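PDB 6JMB: ofchtiv-allosamidin from Ostrinia furnacalis, which probably hydrolyses the beta-1,4 linkages of chitin as a group IV insect chitinase of glycoside hydrolase family 18, and binds the pseudotrisaccharide inhibitor allosamidin. Local coordinates for residues K4-Y9 and T369-G374; F31-L36 and P362-I367; A329-A334 and R340-W345. All coordinates share one frame; numbering follows the deposited sequence.

Contact 1. Residues K4-Y9 and T369-G374; sequences KIVVCY and TVLAEG. With AMI (allosamizoline), chain C.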
# COMPACT_ATOMS: atom_id res chain seq x y z
N LYS A 4 4.29 -5.91 17.43
CA LYS A 4 3.87 -4.93 16.44
C LYS A 4 4.87 -4.91 15.29
O LYS A 4 6.09 -5.02 15.50
CB LYS A 4 3.81 -3.53 17.05
CG LYS A 4 2.77 -3.35 18.16
CD LYS A 4 1.40 -3.85 17.76
CE LYS A 4 0.34 -3.43 18.77
NZ LYS A 4 -0.80 -4.38 18.77
N ILE A 5 4.37 -4.79 14.06
CA ILE A 5 5.22 -4.81 12.88
C ILE A 5 5.00 -3.56 12.04
O ILE A 5 3.96 -2.90 12.11
CB ILE A 5 5.07 -6.10 12.04
CG1 ILE A 5 3.66 -6.21 11.45
CG2 ILE A 5 5.43 -7.34 12.87
CD1 ILE A 5 3.48 -7.41 10.54
N VAL A 6 6.02 -3.24 11.25
CA VAL A 6 5.99 -2.12 10.32
C VAL A 6 6.40 -2.70 8.97
O VAL A 6 7.55 -3.10 8.79
CB VAL A 6 6.94 -0.99 10.74
CG1 VAL A 6 6.92 0.13 9.72
CG2 VAL A 6 6.53 -0.45 12.11
N VAL A 7 5.46 -2.75 8.04
CA VAL A 7 5.66 -3.39 6.74
C VAL A 7 5.88 -2.28 5.72
O VAL A 7 4.94 -1.54 5.37
CB VAL A 7 4.47 -4.28 6.36
CG1 VAL A 7 4.68 -4.93 5.00
CG2 VAL A 7 4.23 -5.33 7.44
N CYS A 8 7.11 -2.14 5.23
CA CYS A 8 7.49 -1.06 4.32
C CYS A 8 7.56 -1.60 2.90
O CYS A 8 8.42 -2.44 2.61
CB CYS A 8 8.87 -0.53 4.68
SG CYS A 8 9.02 0.23 6.30
N TYR A 9 6.72 -1.08 2.02
CA TYR A 9 6.86 -1.37 0.60
C TYR A 9 7.80 -0.38 -0.07
O TYR A 9 7.79 0.81 0.25
CB TYR A 9 5.50 -1.30 -0.10
CG TYR A 9 4.64 -2.50 0.12
CD1 TYR A 9 3.82 -2.61 1.23
CD2 TYR A 9 4.63 -3.54 -0.80
CE1 TYR A 9 3.03 -3.72 1.42
CE2 TYR A 9 3.84 -4.66 -0.63
CZ TYR A 9 3.03 -4.73 0.48
OH TYR A 9 2.21 -5.83 0.68
N THR A 369 7.34 5.52 16.32
CA THR A 369 7.20 6.14 17.64
C THR A 369 5.85 5.83 18.26
O THR A 369 5.76 5.43 19.43
CB THR A 369 7.40 7.65 17.49
OG1 THR A 369 8.76 7.93 17.16
CG2 THR A 369 7.03 8.38 18.77
N VAL A 370 4.77 5.99 17.48
CA VAL A 370 3.45 5.77 18.05
C VAL A 370 3.19 4.30 18.35
O VAL A 370 2.50 3.97 19.33
CB VAL A 370 2.38 6.41 17.15
CG1 VAL A 370 0.99 6.20 17.73
CG2 VAL A 370 2.66 7.90 16.98
N LEU A 371 3.73 3.38 17.53
CA LEU A 371 3.62 1.96 17.86
C LEU A 371 4.39 1.62 19.12
O LEU A 371 3.91 0.85 19.96
CB LEU A 371 4.12 1.11 16.69
CG LEU A 371 3.19 1.01 15.48
CD1 LEU A 371 3.89 0.25 14.37
CD2 LEU A 371 1.90 0.30 15.86
N ALA A 372 5.59 2.18 19.28
CA ALA A 372 6.39 1.88 20.47
C ALA A 372 5.74 2.45 21.73
O ALA A 372 5.73 1.80 22.78
CB ALA A 372 7.80 2.43 20.31
N GLU A 373 5.17 3.65 21.63
CA GLU A 373 4.58 4.29 22.81
C GLU A 373 3.25 3.67 23.20
O GLU A 373 2.86 3.76 24.38
CB GLU A 373 4.45 5.80 22.57
CG GLU A 373 5.80 6.46 22.38
CD GLU A 373 5.72 7.95 22.08
OE1 GLU A 373 4.60 8.48 21.94
OE2 GLU A 373 6.79 8.58 21.98
N GLY A 374 2.54 3.03 22.27
CA GLY A 374 1.27 2.40 22.56
C GLY A 374 0.10 3.34 22.71
O GLY A 374 -0.95 2.91 23.19
C1 AMI C . -1.03 -0.17 -4.05
C2 AMI C . -0.67 -1.29 -5.11
C3 AMI C . 0.30 -0.66 -5.98
C4 AMI C . -0.10 0.87 -5.98
C5 AMI C . -0.29 1.11 -4.56
C6 AMI C . -1.11 2.42 -4.26
C7 AMI C . -0.01 -1.89 -3.09
C8 AMI C . 0.94 -4.11 -2.31
C9 AMI C . 0.65 -2.19 -0.64
N2 AMI C . -0.19 -2.29 -4.42
N7 AMI C . 0.53 -2.74 -2.02
O3 AMI C . 0.29 -1.27 -7.27
O4 AMI C . 0.93 1.76 -6.43
O6 AMI C . -2.32 2.37 -4.98
O7 AMI C . -0.40 -0.61 -2.83
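L371 alone carries the helix side of this contact: its isobutyl group reaches K4, just before the strand, and I5 and V6 on it, and no hydrogen bond joins the two segments. The closest approach is L371 CD1 to V6 CG2, 3.5 Å, where the two branched side chains cross at a slant. CD1 of L371 also lies 3.9 Å from the backbone O of I5, and its CD2 4.4 Å from CG of K4. The CB of L371 already points at the strand, and chi1 of -75° with an extended chi2 (174°) carries the fork on, CD1 to V6 and CD2 to K4. K4 sets out toward the helix, then turns off at CG, and its NZ finds the backbone O of L339. The fold is the beta/alpha barrel of family 18 hydrolases: residues 5-9 belong to an inner strand, parallel to 341-345 and 35-43, and the C-terminal helix 362-373 packs on its outer side. V6 faces that helix, whereas Y9, farther along the strand, faces the inhibitor. The dimethylamino end of allosamizoline lies over one face of the Y9 ring, C9 being 3.5 Å above the plane and off toward the rim. Y9 OH is hydrogen-bonded to D122.

Contact 2. Residues F31-L36 and P362-I367; sequences FLCTHL and PLLNTI
L32 and L364 meet where the chain leading into barrel strand 35-43 passes the start of the C-terminal helix 362-373, on the outside of the beta/alpha barrel. The tight part is on the buried L364 side. CD2 of L364 sits 3.5 Å from CB of L32, and CD1 of L364 lies equally close, 3.5 Å, to the backbone O of L32. Both methyls thus press on the base of L32, because CG of L364 is anti to the backbone N (chi1 -170°) and the fork opens toward L32. That carbonyl O is not left to apolar company: ND2 of N368, one turn on from L364, donates to it. Deeper in, SG of C33 approaches CD2 of L364 at 4.2 Å, held there by its disulfide to C8 on the neighbouring strand.

The outer part is more open: L32 and N365 are both partly exposed, and the leucine fork slants across the amide, with CD1 of L32 4.0 Å from ND2 of N365. The amide has its own tie to the helix start, ND2 donating to the backbone O of F361. Its other end touches the second methyl, N365 OD1 to L32 CD2, 3.5 Å.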
# COMPACT_ATOMS: atom_id res chain seq x y z
N PHE A 31 16.30 -0.10 9.84
CA PHE A 31 15.85 -0.18 11.22
C PHE A 31 14.51 0.52 11.46
O PHE A 31 14.00 0.48 12.58
CB PHE A 31 16.92 0.38 12.16
CG PHE A 31 18.07 -0.55 12.38
CD1 PHE A 31 17.93 -1.65 13.21
CD2 PHE A 31 19.28 -0.34 11.76
CE1 PHE A 31 18.98 -2.52 13.43
CE2 PHE A 31 20.34 -1.21 11.96
CZ PHE A 31 20.19 -2.30 12.80
N LEU A 32 13.94 1.15 10.44
CA LEU A 32 12.63 1.77 10.56
C LEU A 32 11.51 0.87 10.08
O LEU A 32 10.35 1.28 10.08
CB LEU A 32 12.60 3.11 9.82
CG LEU A 32 13.45 4.22 10.44
CD1 LEU A 32 13.38 5.49 9.59
CD2 LEU A 32 12.99 4.50 11.87
N CYS A 33 11.84 -0.35 9.66
CA CYS A 33 10.87 -1.34 9.23
C CYS A 33 11.19 -2.66 9.91
O CYS A 33 12.35 -2.93 10.25
CB CYS A 33 10.97 -1.56 7.72
SG CYS A 33 10.98 -0.03 6.77
N THR A 34 10.17 -3.49 10.13
CA THR A 34 10.40 -4.88 10.49
C THR A 34 10.33 -5.81 9.29
O THR A 34 10.97 -6.86 9.28
CB THR A 34 9.39 -5.36 11.55
OG1 THR A 34 8.06 -5.25 11.03
CG2 THR A 34 9.51 -4.53 12.81
N HIS A 35 9.56 -5.41 8.28
CA HIS A 35 9.41 -6.16 7.04
C HIS A 35 9.55 -5.16 5.90
O HIS A 35 8.93 -4.09 5.93
CB HIS A 35 8.03 -6.82 6.98
CG HIS A 35 7.81 -7.83 8.06
ND1 HIS A 35 7.69 -7.49 9.39
CD2 HIS A 35 7.71 -9.18 8.01
CE1 HIS A 35 7.52 -8.58 10.11
NE2 HIS A 35 7.53 -9.62 9.30
N LEU A 36 10.40 -5.48 4.94
CA LEU A 36 10.63 -4.63 3.78
C LEU A 36 10.29 -5.43 2.53
O LEU A 36 10.73 -6.57 2.40
CB LEU A 36 12.09 -4.13 3.74
CG LEU A 36 12.26 -2.72 4.31
CD1 LEU A 36 13.68 -2.48 4.82
CD2 LEU A 36 11.90 -1.70 3.24
N PRO A 362 9.96 11.54 8.29
CA PRO A 362 9.03 11.94 9.37
C PRO A 362 7.82 11.04 9.48
O PRO A 362 7.38 10.74 10.60
CB PRO A 362 8.64 13.38 8.99
CG PRO A 362 8.85 13.43 7.50
CD PRO A 362 10.06 12.58 7.25
N LEU A 363 7.25 10.60 8.36
CA LEU A 363 6.08 9.73 8.44
C LEU A 363 6.45 8.38 9.03
O LEU A 363 5.74 7.85 9.89
CB LEU A 363 5.46 9.56 7.06
CG LEU A 363 4.93 10.84 6.41
CD1 LEU A 363 4.22 10.51 5.11
CD2 LEU A 363 4.02 11.60 7.38
N LEU A 364 7.57 7.81 8.58
CA LEU A 364 7.98 6.49 9.05
C LEU A 364 8.42 6.53 10.51
O LEU A 364 8.09 5.63 11.29
CB LEU A 364 9.08 5.95 8.14
CG LEU A 364 9.48 4.49 8.33
CD1 LEU A 364 8.28 3.55 8.36
CD2 LEU A 364 10.43 4.09 7.21
N ASN A 365 9.15 7.58 10.91
CA ASN A 365 9.49 7.73 12.32
C ASN A 365 8.25 7.89 13.18
O ASN A 365 8.17 7.33 14.28
CB ASN A 365 10.45 8.91 12.52
CG ASN A 365 11.89 8.53 12.33
OD1 ASN A 365 12.46 7.76 13.12
ND2 ASN A 365 12.51 9.05 11.28
N THR A 366 7.24 8.62 12.68
CA THR A 366 5.99 8.75 13.43
C THR A 366 5.35 7.39 13.67
O THR A 366 4.91 7.09 14.78
CB THR A 366 5.03 9.68 12.68
OG1 THR A 366 5.59 10.99 12.61
CG2 THR A 366 3.69 9.75 13.39
N ILE A 367 5.29 6.55 12.63
CA ILE A 367 4.71 5.22 12.78
C ILE A 367 5.45 4.44 13.86
O ILE A 367 4.83 3.84 14.76
CB ILE A 367 4.73 4.47 11.43
CG1 ILE A 367 3.77 5.13 10.46
CG2 ILE A 367 4.36 3.01 11.64
CD1 ILE A 367 3.97 4.69 9.02

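Contact 3. Residues A329-A334 and R340-W345; sequences AKVEYA and RGIMLW. With AMI (allosamizoline), chain C; NAA (2-acetamido-2-deoxy-beta-D-allopyranose), chain B.
I342 points from its strand toward helix 324-336 and meets two side chains spaced three residues apart, V331 and A334. The CD1 methyl of I342 does most of the reaching, lying 3.8 Å from CB of A334, while CG1 of I342 is 4.1 Å from CG2 of V331. Two successive bends, chi1 -62° and chi2 -64°, turn CD1 toward the alanine. The valine comes in from beside the isoleucine, slanting across it, and offers one methyl, CG2; the alanine has its CB directed at the strand. All three are buried, and the meeting is wholly apolar. I367 of the C-terminal helix touches both V331 and I342.

At the far end of the strand, W345 is turned to the inhibitor. Allosamizoline lies over one face of its indole, with C5 of the cyclopentane ring 3.5 Å above the indole plane and displaced toward the rim. CG of W345 stands anti to the backbone N, which carries the indole out to the ligand with NE1 at the sugar-chain side. There the ring uses its edge: W345 NE1 donates in the indole plane to O7 of the adjoining N-acetylallosamine (NAA), 2.9 Å and fairly straight at 162°. Face and edge together therefore hold two consecutive units of allosamidin. The strand-on-helix packing is that of the TIM barrel, whereas the tryptophan at the floor of the -1 subsite, facing the allosamizoline, is characteristic of family 18 chitinases.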
# COMPACT_ATOMS: atom_id res chain seq x y z
N ALA A 329 -2.86 9.95 14.20
CA ALA A 329 -4.23 9.51 14.43
C ALA A 329 -4.46 8.10 13.89
O ALA A 329 -5.15 7.29 14.52
CB ALA A 329 -5.22 10.50 13.82
N LYS A 330 -3.88 7.80 12.73
CA LYS A 330 -4.05 6.47 12.14
C LYS A 330 -3.41 5.39 13.01
O LYS A 330 -4.01 4.33 13.23
CB LYS A 330 -3.45 6.45 10.74
CG LYS A 330 -4.38 7.03 9.66
CD LYS A 330 -3.65 7.30 8.35
CE LYS A 330 -4.61 7.63 7.21
NZ LYS A 330 -5.28 8.95 7.39
N VAL A 331 -2.20 5.64 13.52
CA VAL A 331 -1.54 4.62 14.31
C VAL A 331 -2.20 4.47 15.68
O VAL A 331 -2.30 3.37 16.22
CB VAL A 331 -0.02 4.88 14.40
CG1 VAL A 331 0.67 3.76 15.17
CG2 VAL A 331 0.57 5.00 13.01
N GLU A 332 -2.70 5.58 16.24
CA GLU A 332 -3.46 5.50 17.48
C GLU A 332 -4.72 4.66 17.29
O GLU A 332 -5.08 3.86 18.17
CB GLU A 332 -3.78 6.90 18.00
CG GLU A 332 -2.55 7.58 18.59
CD GLU A 332 -2.75 9.04 18.93
OE1 GLU A 332 -3.76 9.63 18.49
OE2 GLU A 332 -1.89 9.60 19.64
N TYR A 333 -5.39 4.81 16.15
CA TYR A 333 -6.54 3.97 15.83
C TYR A 333 -6.14 2.50 15.79
O TYR A 333 -6.82 1.64 16.37
CB TYR A 333 -7.15 4.42 14.50
CG TYR A 333 -8.29 3.54 14.05
CD1 TYR A 333 -8.06 2.41 13.27
CD2 TYR A 333 -9.60 3.82 14.41
CE1 TYR A 333 -9.09 1.59 12.87
CE2 TYR A 333 -10.65 3.01 14.01
CZ TYR A 333 -10.38 1.89 13.23
OH TYR A 333 -11.40 1.06 12.83
N ALA A 334 -5.04 2.18 15.09
CA ALA A 334 -4.58 0.81 15.01
C ALA A 334 -4.25 0.25 16.39
O ALA A 334 -4.60 -0.89 16.71
CB ALA A 334 -3.36 0.72 14.09
N ARG A 340 -2.13 -5.79 14.29
CA ARG A 340 -0.79 -6.35 14.27
C ARG A 340 0.27 -5.30 13.92
O ARG A 340 1.42 -5.42 14.34
CB ARG A 340 -0.74 -7.51 13.28
CG ARG A 340 0.63 -8.14 13.13
CD ARG A 340 1.09 -8.74 14.45
NE ARG A 340 2.41 -9.37 14.35
CZ ARG A 340 2.65 -10.50 13.69
NH1 ARG A 340 1.66 -11.14 13.08
NH2 ARG A 340 3.88 -10.99 13.66
N GLY A 341 -0.10 -4.27 13.17
CA GLY A 341 0.87 -3.24 12.87
C GLY A 341 0.39 -2.35 11.74
O GLY A 341 -0.81 -2.26 11.46
N ILE A 342 1.37 -1.72 11.11
CA ILE A 342 1.14 -0.72 10.08
C ILE A 342 1.89 -1.13 8.82
O ILE A 342 3.06 -1.55 8.89
CB ILE A 342 1.61 0.68 10.54
CG1 ILE A 342 0.81 1.13 11.77
CG2 ILE A 342 1.50 1.71 9.42
CD1 ILE A 342 -0.67 1.32 11.51
N MET A 343 1.22 -1.03 7.69
CA MET A 343 1.81 -1.24 6.37
C MET A 343 1.81 0.11 5.67
O MET A 343 0.89 0.91 5.85
CB MET A 343 0.95 -2.24 5.58
CG MET A 343 1.36 -2.45 4.14
SD MET A 343 0.29 -3.63 3.29
CE MET A 343 -1.16 -2.65 2.93
N LEU A 344 2.85 0.39 4.88
CA LEU A 344 2.92 1.67 4.19
C LEU A 344 3.23 1.50 2.71
O LEU A 344 4.13 0.74 2.33
CB LEU A 344 3.94 2.61 4.84
CG LEU A 344 5.36 2.05 4.87
CD1 LEU A 344 6.38 3.11 4.48
CD2 LEU A 344 5.68 1.50 6.26
N TRP A 345 2.48 2.21 1.88
CA TRP A 345 2.84 2.42 0.49
C TRP A 345 3.13 3.90 0.34
O TRP A 345 2.20 4.72 0.44
CB TRP A 345 1.69 2.03 -0.45
CG TRP A 345 2.16 2.14 -1.86
CD1 TRP A 345 2.13 3.26 -2.65
CD2 TRP A 345 2.82 1.12 -2.61
NE1 TRP A 345 2.72 2.98 -3.87
CE2 TRP A 345 3.15 1.68 -3.87
CE3 TRP A 345 3.17 -0.21 -2.36
CZ2 TRP A 345 3.81 0.95 -4.86
CZ3 TRP A 345 3.81 -0.93 -3.34
CH2 TRP A 345 4.12 -0.35 -4.58
C1 AMI C . -1.03 -0.17 -4.05
C2 AMI C . -0.67 -1.29 -5.11
C3 AMI C . 0.30 -0.66 -5.98
C4 AMI C . -0.10 0.87 -5.98
C5 AMI C . -0.29 1.11 -4.56
C6 AMI C . -1.11 2.42 -4.26
C7 AMI C . -0.01 -1.89 -3.09
C8 AMI C . 0.94 -4.11 -2.31
C9 AMI C . 0.65 -2.19 -0.64
N2 AMI C . -0.19 -2.29 -4.42
N7 AMI C . 0.53 -2.74 -2.02
O3 AMI C . 0.29 -1.27 -7.27
O4 AMI C . 0.93 1.76 -6.43
O6 AMI C . -2.32 2.37 -4.98
O7 AMI C . -0.40 -0.61 -2.83
C1 NAA B . 0.98 1.91 -7.81
C2 NAA B . 1.73 3.19 -8.14
C3 NAA B . 1.98 3.35 -9.59
C4 NAA B . 2.71 2.14 -10.14
C5 NAA B . 1.92 0.88 -9.82
C6 NAA B . 2.60 -0.38 -10.27
C7 NAA B . 1.33 5.09 -6.47
C8 NAA B . 0.40 6.17 -5.91
N2 NAA B . 0.84 4.28 -7.61
O3 NAA B . 0.69 3.51 -10.25
O4 NAA B . 2.87 2.19 -11.58
O5 NAA B . 1.76 0.78 -8.37
O6 NAA B . 1.73 -1.46 -9.99
O7 NAA B . 2.40 4.91 -6.03

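How the contacts relate
The contacts follow three neighbouring barrel strands, 35-43, 5-11 and 341-345, packed by helices 362-373 and 324-336. Contacts 1 and 2 share helix 362-373; their centres are about 7 Å apart, and a probable hydrogen bond from C8 N to H35 O, 2.8 Å, ties their strands. The centres of contacts 1 and 3 are likewise about 7 Å apart, with V7 N to I342 O, 2.8 Å, another probable hydrogen bond. Contacts 2 and 3, centres about 11 Å apart, meet at L364 CD1 and L344 CD2, 3.9 Å. Toward the pocket, Y9 CB of contact 1 packs 3.4 Å from W345 CE3 of contact 3, and both rings touch allosamizoline; the side chain of C33 in contact 2 is about 13 Å from the bound allosamizoline.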